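Long-range contacts in histidinol-phosphate aminotransferase (PDB 3FTB), which probably transfers amino groups with the help of pyridoxal 5'-phosphate, as expected of a histidinol-phosphate aminotransferase: residues Gly86-Ser94 against Cys206-Thr214; Ile95-Pro106 against His118-Leu127. One frame throughout, in Å; residues are numbered along the deposited sequence.

Contact 1: residues Gly86-Ser94 against Cys206-Thr214; sequences GASEIIELS and CLFIIRAMT. With PO4 (phosphate ion), chain E; PO4 (phosphate ion), chain G.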
loop_
_atom_site.group_PDB
_atom_site.type_symbol
_atom_site.label_atom_id
_atom_site.label_comp_id
_atom_site.label_asym_id
_atom_site.label_seq_id
_atom_site.Cartn_x
_atom_site.Cartn_y
_atom_site.Cartn_z
ATOM N N GLY A 86 -3.395 -5.195 1.478
ATOM C CA GLY A 86 -3.510 -6.625 1.244
ATOM C C GLY A 86 -3.114 -7.412 2.490
ATOM O O GLY A 86 -2.451 -6.875 3.376
ATOM N N ALA A 87 -3.509 -8.679 2.579
ATOM C CA ALA A 87 -2.997 -9.536 3.657
ATOM C C ALA A 87 -1.481 -9.737 3.525
ATOM O O ALA A 87 -0.779 -9.977 4.514
ATOM C CB ALA A 87 -3.710 -10.882 3.674
ATOM N N SER A 88 -0.987 -9.633 2.295
ATOM C CA SER A 88 0.431 -9.816 2.006
ATOM C C SER A 88 1.308 -9.034 2.963
ATOM O O SER A 88 2.320 -9.535 3.445
ATOM C CB SER A 88 0.742 -9.362 0.582
ATOM O OG SER A 88 -0.176 -9.915 -0.337
ATOM N N GLU A 89 0.922 -7.792 3.216
ATOM C CA GLU A 89 1.744 -6.890 4.005
ATOM C C GLU A 89 1.887 -7.432 5.425
ATOM O O GLU A 89 2.947 -7.328 6.049
ATOM C CB GLU A 89 1.142 -5.471 4.002
ATOM C CG GLU A 89 2.122 -4.349 4.385
ATOM C CD GLU A 89 1.473 -2.954 4.505
ATOM O OE1 GLU A 89 0.328 -2.773 4.044
ATOM O OE2 GLU A 89 2.113 -2.027 5.058
ATOM N N ILE A 90 0.813 -8.040 5.915
ATOM C CA ILE A 90 0.742 -8.478 7.301
ATOM C C ILE A 90 1.512 -9.778 7.528
ATOM O O ILE A 90 2.183 -9.935 8.552
ATOM C CB ILE A 90 -0.719 -8.623 7.739
ATOM C CG1 ILE A 90 -1.451 -7.303 7.509
ATOM C CG2 ILE A 90 -0.822 -9.062 9.201
ATOM C CD1 ILE A 90 -2.919 -7.477 7.382
ATOM N N ILE A 91 1.416 -10.694 6.568
ATOM C CA ILE A 91 2.194 -11.931 6.586
ATOM C C ILE A 91 3.688 -11.621 6.647
ATOM O O ILE A 91 4.397 -12.086 7.548
ATOM C CB ILE A 91 1.909 -12.778 5.333
ATOM C CG1 ILE A 91 0.439 -13.214 5.314
ATOM C CG2 ILE A 91 2.849 -13.979 5.271
ATOM C CD1 ILE A 91 0.025 -13.918 4.041
ATOM N N GLU A 92 4.159 -10.819 5.696
ATOM C CA GLU A 92 5.552 -10.383 5.696
ATOM C C GLU A 92 5.945 -9.709 7.009
ATOM O O GLU A 92 6.921 -10.108 7.643
ATOM C CB GLU A 92 5.834 -9.435 4.526
ATOM C CG GLU A 92 7.163 -8.700 4.650
ATOM C CD GLU A 92 7.565 -8.002 3.369
ATOM O OE1 GLU A 92 7.291 -8.555 2.285
ATOM O OE2 GLU A 92 8.156 -6.903 3.444
ATOM N N LEU A 93 5.179 -8.692 7.408
ATOM C CA LEU A 93 5.515 -7.869 8.571
ATOM C C LEU A 93 5.519 -8.630 9.888
ATOM O O LEU A 93 6.411 -8.441 10.718
ATOM C CB LEU A 93 4.575 -6.669 8.687
ATOM C CG LEU A 93 4.858 -5.512 7.733
ATOM C CD1 LEU A 93 3.709 -4.552 7.770
ATOM C CD2 LEU A 93 6.160 -4.814 8.083
ATOM N N SER A 94 4.516 -9.474 10.092
ATOM C CA SER A 94 4.460 -10.254 11.318
ATOM C C SER A 94 5.636 -11.233 11.384
ATOM O O SER A 94 6.160 -11.526 12.456
ATOM C CB SER A 94 3.119 -10.973 11.452
ATOM O OG SER A 94 2.843 -11.768 10.315
ATOM N N CYS A 206 -0.557 -14.757 22.600
ATOM C CA CYS A 206 0.440 -15.340 21.698
ATOM C C CYS A 206 -0.170 -15.382 20.304
ATOM O O CYS A 206 0.531 -15.320 19.300
ATOM C CB CYS A 206 0.852 -16.749 22.135
ATOM S SG CYS A 206 -0.443 -18.019 21.999
ATOM N N LEU A 207 -1.498 -15.459 20.261
ATOM C CA LEU A 207 -2.232 -15.493 19.004
ATOM C C LEU A 207 -2.095 -14.199 18.213
ATOM O O LEU A 207 -2.346 -13.106 18.729
ATOM C CB LEU A 207 -3.722 -15.754 19.251
ATOM C CG LEU A 207 -4.275 -17.175 19.331
ATOM C CD1 LEU A 207 -5.746 -17.112 19.685
ATOM C CD2 LEU A 207 -4.075 -17.904 18.018
ATOM N N PHE A 208 -1.707 -14.333 16.954
ATOM C CA PHE A 208 -1.837 -13.246 16.005
ATOM C C PHE A 208 -2.578 -13.788 14.782
ATOM O O PHE A 208 -2.129 -14.757 14.156
ATOM C CB PHE A 208 -0.466 -12.706 15.618
ATOM C CG PHE A 208 -0.522 -11.528 14.674
ATOM C CD1 PHE A 208 -0.692 -10.247 15.162
ATOM C CD2 PHE A 208 -0.403 -11.706 13.305
ATOM C CE1 PHE A 208 -0.745 -9.164 14.311
ATOM C CE2 PHE A 208 -0.455 -10.624 12.443
ATOM C CZ PHE A 208 -0.628 -9.347 12.950
ATOM N N ILE A 209 -3.728 -13.197 14.461
ATOM C CA ILE A 209 -4.545 -13.687 13.343
ATOM C C ILE A 209 -4.489 -12.749 12.142
ATOM O O ILE A 209 -4.521 -11.526 12.304
ATOM C CB ILE A 209 -6.037 -13.872 13.746
ATOM C CG1 ILE A 209 -6.173 -14.624 15.078
ATOM C CG2 ILE A 209 -6.813 -14.548 12.649
ATOM C CD1 ILE A 209 -5.560 -15.987 15.080
ATOM N N ILE A 210 -4.406 -13.331 10.947
ATOM C CA ILE A 210 -4.448 -12.579 9.703
ATOM C C ILE A 210 -5.755 -12.858 8.949
ATOM O O ILE A 210 -6.067 -14.009 8.614
ATOM C CB ILE A 210 -3.249 -12.948 8.820
ATOM C CG1 ILE A 210 -1.943 -12.620 9.547
ATOM C CG2 ILE A 210 -3.309 -12.227 7.500
ATOM C CD1 ILE A 210 -0.687 -12.917 8.737
ATOM N N ARG A 211 -6.544 -11.815 8.723
ATOM C CA ARG A 211 -7.724 -11.958 7.884
ATOM C C ARG A 211 -7.533 -11.200 6.577
ATOM O O ARG A 211 -6.582 -10.444 6.431
ATOM C CB ARG A 211 -8.959 -11.425 8.594
ATOM C CG ARG A 211 -9.347 -12.183 9.836
ATOM C CD ARG A 211 -9.899 -13.528 9.517
ATOM N NE ARG A 211 -10.546 -14.109 10.687
ATOM C CZ ARG A 211 -11.860 -14.174 10.839
ATOM N NH1 ARG A 211 -12.650 -13.697 9.888
ATOM N NH2 ARG A 211 -12.378 -14.722 11.932
ATOM N N ALA A 212 -8.453 -11.397 5.636
ATOM C CA ALA A 212 -8.413 -10.692 4.360
ATOM C C ALA A 212 -9.803 -10.574 3.754
ATOM O O ALA A 212 -10.667 -11.422 3.988
ATOM C CB ALA A 212 -7.482 -11.396 3.396
ATOM N N MET A 213 -10.005 -9.513 2.978
ATOM C CA MET A 213 -11.247 -9.301 2.244
ATOM C C MET A 213 -11.026 -9.686 0.790
ATOM O O MET A 213 -11.911 -9.531 -0.052
ATOM C CB MET A 213 -11.656 -7.830 2.302
ATOM C CG MET A 213 -12.102 -7.313 3.678
ATOM S SD MET A 213 -12.920 -5.702 3.534
ATOM C CE MET A 213 -14.469 -6.197 2.756
ATOM N N THR A 214 -9.825 -10.190 0.517
ATOM C CA THR A 214 -9.345 -10.454 -0.840
ATOM C C THR A 214 -9.941 -11.693 -1.498
ATOM O O THR A 214 -10.252 -11.679 -2.677
ATOM C CB THR A 214 -7.822 -10.604 -0.839
ATOM O OG1 THR A 214 -7.248 -9.550 -0.056
ATOM C CG2 THR A 214 -7.285 -10.552 -2.253
HETATM P P PO4 E . -3.708 -10.520 -0.485
HETATM O O1 PO4 E . -2.556 -9.571 -0.275
HETATM O O2 PO4 E . -4.722 -10.350 0.607
HETATM O O3 PO4 E . -4.403 -10.238 -1.792
HETATM O O4 PO4 E . -3.175 -11.929 -0.443
HETATM P P PO4 G . -15.788 -14.144 11.371
HETATM O O1 PO4 G . -15.005 -13.612 10.197
HETATM O O2 PO4 G . -16.561 -13.009 12.006
HETATM O O3 PO4 G . -16.735 -15.222 10.885
HETATM O O4 PO4 G . -14.874 -14.742 12.418
#

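Contact 2: residues Ile95-Pro106 against His118-Leu127; sequences ISLFEKILIIVP and HGVSVVFSYL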
loop_
_atom_site.group_PDB
_atom_site.type_symbol
_atom_site.label_atom_id
_atom_site.label_comp_id
_atom_site.label_asym_id
_atom_site.label_seq_id
_atom_site.Cartn_x
_atom_site.Cartn_y
_atom_site.Cartn_z
ATOM N N ILE A 95 6.069 -11.714 10.230
ATOM C CA ILE A 95 7.197 -12.635 10.183
ATOM C C ILE A 95 8.517 -11.861 10.290
ATOM O O ILE A 95 9.530 -12.396 10.759
ATOM C CB ILE A 95 7.156 -13.511 8.905
ATOM C CG1 ILE A 95 5.983 -14.497 8.966
ATOM C CG2 ILE A 95 8.476 -14.259 8.704
ATOM C CD1 ILE A 95 5.725 -15.219 7.647
ATOM N N SER A 96 8.489 -10.594 9.882
ATOM C CA SER A 96 9.671 -9.731 9.948
ATOM C C SER A 96 10.124 -9.488 11.381
ATOM O O SER A 96 11.238 -9.014 11.612
ATOM C CB SER A 96 9.407 -8.386 9.259
ATOM O OG SER A 96 8.649 -7.507 10.083
ATOM N N LEU A 97 9.261 -9.832 12.336
ATOM C CA LEU A 97 9.482 -9.514 13.741
ATOM C C LEU A 97 10.367 -10.526 14.458
ATOM O O LEU A 97 10.934 -10.221 15.511
ATOM C CB LEU A 97 8.149 -9.444 14.476
ATOM C CG LEU A 97 7.074 -8.555 13.870
ATOM C CD1 LEU A 97 5.951 -8.347 14.876
ATOM C CD2 LEU A 97 7.678 -7.213 13.420
ATOM N N PHE A 98 10.483 -11.730 13.902
ATOM C CA PHE A 98 11.177 -12.811 14.604
ATOM C C PHE A 98 12.440 -13.266 13.900
ATOM O O PHE A 98 12.632 -12.992 12.718
ATOM C CB PHE A 98 10.232 -13.986 14.825
ATOM C CG PHE A 98 8.884 -13.565 15.289
ATOM C CD1 PHE A 98 8.693 -13.159 16.592
ATOM C CD2 PHE A 98 7.815 -13.524 14.411
ATOM C CE1 PHE A 98 7.446 -12.748 17.026
ATOM C CE2 PHE A 98 6.573 -13.117 14.833
ATOM C CZ PHE A 98 6.384 -12.720 16.144
ATOM N N GLU A 99 13.296 -13.965 14.645
ATOM C CA GLU A 99 14.569 -14.453 14.116
ATOM C C GLU A 99 14.554 -15.969 13.841
ATOM O O GLU A 99 15.558 -16.541 13.413
ATOM C CB GLU A 99 15.752 -14.034 15.023
ATOM C CG GLU A 99 15.639 -14.474 16.497
ATOM C CD GLU A 99 16.802 -13.990 17.376
ATOM O OE1 GLU A 99 16.862 -14.360 18.580
ATOM O OE2 GLU A 99 17.652 -13.233 16.861
ATOM N N LYS A 100 13.405 -16.605 14.069
ATOM C CA LYS A 100 13.232 -18.026 13.781
ATOM C C LYS A 100 11.766 -18.453 13.846
ATOM O O LYS A 100 11.061 -18.141 14.807
ATOM C CB LYS A 100 14.053 -18.865 14.743
ATOM C CG LYS A 100 14.129 -20.325 14.377
ATOM C CD LYS A 100 15.104 -21.006 15.309
ATOM C CE LYS A 100 15.428 -22.407 14.874
ATOM N NZ LYS A 100 16.438 -22.982 15.804
ATOM N N ILE A 101 11.310 -19.175 12.827
ATOM C CA ILE A 101 9.910 -19.574 12.768
ATOM C C ILE A 101 9.732 -21.046 12.384
ATOM O O ILE A 101 10.505 -21.600 11.609
ATOM C CB ILE A 101 9.121 -18.690 11.772
ATOM C CG1 ILE A 101 7.627 -18.707 12.101
ATOM C CG2 ILE A 101 9.374 -19.160 10.351
ATOM C CD1 ILE A 101 6.801 -17.590 11.417
ATOM N N LEU A 102 8.712 -21.677 12.949
ATOM C CA LEU A 102 8.263 -22.991 12.501
ATOM C C LEU A 102 7.187 -22.802 11.435
ATOM O O LEU A 102 6.123 -22.241 11.719
ATOM C CB LEU A 102 7.677 -23.781 13.677
ATOM C CG LEU A 102 7.189 -25.211 13.446
ATOM C CD1 LEU A 102 8.369 -26.121 13.441
ATOM C CD2 LEU A 102 6.227 -25.595 14.565
ATOM N N ILE A 103 7.460 -23.255 10.214
ATOM C CA ILE A 103 6.460 -23.190 9.158
ATOM C C ILE A 103 5.871 -24.573 8.939
ATOM O O ILE A 103 6.594 -25.529 8.663
ATOM C CB ILE A 103 7.022 -22.628 7.833
ATOM C CG1 ILE A 103 7.846 -21.367 8.089
ATOM C CG2 ILE A 103 5.877 -22.312 6.876
ATOM C CD1 ILE A 103 8.424 -20.740 6.841
ATOM N N ILE A 104 4.558 -24.680 9.126
ATOM C CA ILE A 104 3.851 -25.914 8.853
ATOM C C ILE A 104 3.678 -25.988 7.349
ATOM O O ILE A 104 3.226 -25.028 6.718
ATOM C CB ILE A 104 2.477 -25.971 9.547
ATOM C CG1 ILE A 104 2.640 -26.395 11.006
ATOM C CG2 ILE A 104 1.572 -26.980 8.839
ATOM C CD1 ILE A 104 3.750 -25.685 11.735
ATOM N N VAL A 105 4.026 -27.135 6.780
ATOM C CA VAL A 105 4.168 -27.250 5.342
ATOM C C VAL A 105 3.759 -28.679 4.927
ATOM O O VAL A 105 3.927 -29.613 5.712
ATOM C CB VAL A 105 5.629 -26.911 4.963
ATOM C CG1 VAL A 105 6.535 -28.124 5.181
ATOM C CG2 VAL A 105 5.717 -26.380 3.544
ATOM N N PRO A 106 3.186 -28.854 3.713
ATOM C CA PRO A 106 2.925 -27.856 2.660
ATOM C C PRO A 106 2.209 -26.612 3.193
ATOM O O PRO A 106 1.467 -26.712 4.186
ATOM C CB PRO A 106 2.000 -28.605 1.689
ATOM C CG PRO A 106 2.236 -30.028 1.949
ATOM C CD PRO A 106 2.599 -30.165 3.381
ATOM N N HIS A 118 13.543 -11.592 5.176
ATOM C CA HIS A 118 13.860 -10.839 6.387
ATOM C C HIS A 118 14.869 -11.548 7.286
ATOM O O HIS A 118 15.014 -11.201 8.449
ATOM C CB HIS A 118 12.581 -10.499 7.165
ATOM C CG HIS A 118 11.720 -9.476 6.487
ATOM N ND1 HIS A 118 11.928 -8.118 6.623
ATOM C CD2 HIS A 118 10.662 -9.613 5.653
ATOM C CE1 HIS A 118 11.030 -7.464 5.906
ATOM N NE2 HIS A 118 10.252 -8.347 5.306
ATOM N N GLY A 119 15.564 -12.541 6.743
ATOM C CA GLY A 119 16.591 -13.253 7.487
ATOM C C GLY A 119 16.124 -14.095 8.666
ATOM O O GLY A 119 16.898 -14.363 9.589
ATOM N N VAL A 120 14.865 -14.521 8.640
ATOM C CA VAL A 120 14.325 -15.361 9.707
ATOM C C VAL A 120 14.750 -16.808 9.504
ATOM O O VAL A 120 14.707 -17.323 8.393
ATOM C CB VAL A 120 12.790 -15.293 9.747
ATOM C CG1 VAL A 120 12.250 -16.073 10.924
ATOM C CG2 VAL A 120 12.313 -13.838 9.805
ATOM N N SER A 121 15.159 -17.468 10.585
ATOM C CA SER A 121 15.497 -18.889 10.532
ATOM C C SER A 121 14.234 -19.733 10.363
ATOM O O SER A 121 13.198 -19.447 10.970
ATOM C CB SER A 121 16.244 -19.310 11.798
ATOM O OG SER A 121 17.320 -18.434 12.061
ATOM N N VAL A 122 14.321 -20.767 9.535
ATOM C CA VAL A 122 13.157 -21.585 9.224
ATOM C C VAL A 122 13.318 -23.019 9.701
ATOM O O VAL A 122 14.337 -23.670 9.448
ATOM C CB VAL A 122 12.851 -21.580 7.711
ATOM C CG1 VAL A 122 11.951 -22.747 7.338
ATOM C CG2 VAL A 122 12.208 -20.267 7.320
ATOM N N VAL A 123 12.289 -23.494 10.391
ATOM C CA VAL A 123 12.189 -24.875 10.845
ATOM C C VAL A 123 10.848 -25.404 10.340
ATOM O O VAL A 123 9.824 -24.746 10.512
ATOM C CB VAL A 123 12.219 -24.939 12.380
ATOM C CG1 VAL A 123 12.059 -26.367 12.868
ATOM C CG2 VAL A 123 13.506 -24.315 12.908
ATOM N N PHE A 124 10.840 -26.574 9.708
ATOM C CA PHE A 124 9.602 -27.099 9.116
ATOM C C PHE A 124 8.872 -28.134 9.987
ATOM O O PHE A 124 9.494 -28.928 10.711
ATOM C CB PHE A 124 9.848 -27.671 7.704
ATOM C CG PHE A 124 10.096 -26.616 6.639
ATOM C CD1 PHE A 124 9.086 -25.742 6.249
ATOM C CD2 PHE A 124 11.331 -26.515 6.014
ATOM C CE1 PHE A 124 9.309 -24.777 5.273
ATOM C CE2 PHE A 124 11.565 -25.548 5.028
ATOM C CZ PHE A 124 10.559 -24.685 4.657
ATOM N N SER A 125 7.541 -28.099 9.928
ATOM C CA SER A 125 6.720 -29.185 10.446
ATOM C C SER A 125 5.791 -29.667 9.330
ATOM O O SER A 125 5.003 -28.884 8.770
ATOM C CB SER A 125 5.914 -28.761 11.679
ATOM O OG SER A 125 5.159 -29.854 12.188
ATOM N N TYR A 126 5.899 -30.948 8.996
ATOM C CA TYR A 126 5.186 -31.492 7.846
ATOM C C TYR A 126 3.832 -32.094 8.205
ATOM O O TYR A 126 3.715 -32.855 9.170
ATOM C CB TYR A 126 6.043 -32.556 7.161
ATOM C CG TYR A 126 7.234 -32.006 6.399
ATOM C CD1 TYR A 126 8.391 -31.625 7.062
ATOM C CD2 TYR A 126 7.198 -31.875 5.016
ATOM C CE1 TYR A 126 9.479 -31.124 6.375
ATOM C CE2 TYR A 126 8.281 -31.379 4.317
ATOM C CZ TYR A 126 9.422 -31.004 5.000
ATOM O OH TYR A 126 10.504 -30.505 4.302
ATOM N N LEU A 127 2.808 -31.750 7.431
ATOM C CA LEU A 127 1.559 -32.498 7.482
ATOM C C LEU A 127 1.859 -33.948 7.149
ATOM O O LEU A 127 2.728 -34.239 6.314
ATOM C CB LEU A 127 0.555 -31.955 6.470
ATOM C CG LEU A 127 0.191 -30.473 6.480
ATOM C CD1 LEU A 127 -0.755 -30.204 5.324
ATOM C CD2 LEU A 127 -0.431 -30.080 7.805
#

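Contact 1: residues Gly86-Ser94 against Cys206-Thr214
In the large domain of a fold type I, PLP-dependent aminotransferase, the N-terminus of helix 87-95 packs against the end of an inner strand, 207-212. The two methyls meet at an angle, A87 CB to A212 CB at 3.8 Å, beside a phosphate ion probably taken from the crystallisation liquor. A87 N donates to O2 of the ion at 2.9 Å, and T214 OG1 to the same O2 at 2.7 Å. O1 of the ion accepts from S88 N. The helix start and T214, just past the strand, thus share one anion, whose place is consistent with the cofactor phosphate site of related PLP enzymes. G86, at a positive phi of 92°, brings its CA close to O1.

Farther along, the nearly antiparallel helix and strand are joined by apolar side chains. I210 and I90 run alongside each other in opposite senses, and I210 CD1 abuts I91 CG1 at 3.6 Å. I90 CG2 comes to the edge of the F208 ring, near its plane, 3.6 Å from CE2. S94 places CB 3.7 Å from the same CE2; a chi1 of 55° turns its hydroxyl back to the helix, where S94 OG donates to I90 O at 2.6 Å, on the opposite face of that carbonyl from S94 N.

Contact 2: residues Ile95-Pro106 against His118-Leu127
K100 pairs with S121, and each residue through V105 with Y126 follows in step, in the parallel ladder of a beta-alpha-beta unit: strand 100-105, helix 110-117 and strand 121-126, the last an outermost strand of the seven-stranded sheet. The backbone bonds alternate between strands. I101 N and I103 N donate to S121 O and V123 O, V123 N and S125 N return to I101 O and I103 O, and the series closes with V105 N to S125 O and L127 N to V105 O. At its start E99 O accepts twice: a chi1 of -50° sets S121 OG beside S121 N, and the hydroxyl meets the carbonyl almost end-on at 2.9 Å, whereas S121 N comes from above the carbonyl plane at 3.0 Å. Just before, a Schellman motif with G119 as its C-prime residue ends helix 110-117.

Apolar contacts differ between the faces. Beside K100, L102 and I104, the extended lysine chain runs along S121 and toward V123, L102 CD1 reaches V123 CG1 at 3.7 Å, and I104 CD1 rests on S125 CB; I138 of helix 135-141 covers L102, I104 and S125, and D137 takes the S125 hydroxyl. On the face of I101, I103 and V105, toward helix 110-117, I103 CD1 touches V122 CG2, and V105 CG1 lies against F124 CD1 at 3.6 Å. Before the ladder, V120 CG2 packs 4.0 Å from I95 CG2.

Two CH-pi contacts bracket the pairing. S96 CB sits over the centre of the H118 ring, 3.7 Å from its centroid. At the far end, a chi1 of 81° puts V105 CG1 between its backbone N and carbonyl carbon and over one face of Y126, 3.9 Å from the ring centroid.

Both contacts belong to the same seven-stranded sheet, but at different depths. Contact 1 is buried, helix against an inner strand, and is joined by side chains and a shared anion; contact 2 is partly buried, at the margin of the sheet, and rests on a continuous backbone ladder flanked by aliphatic and aromatic side chains. A turn links helix 87-95 to strand 100-105, and both segments of contact 2 lie in the chain between the two segments of contact 1, the contact centres about 15 Å apart. They also touch: E92 on the helix meets the imidazole of H118, OE2 to NE2 at 3.2 Å, in a probable hydrogen bond, while E92 OE1 forms a salt bridge with K117.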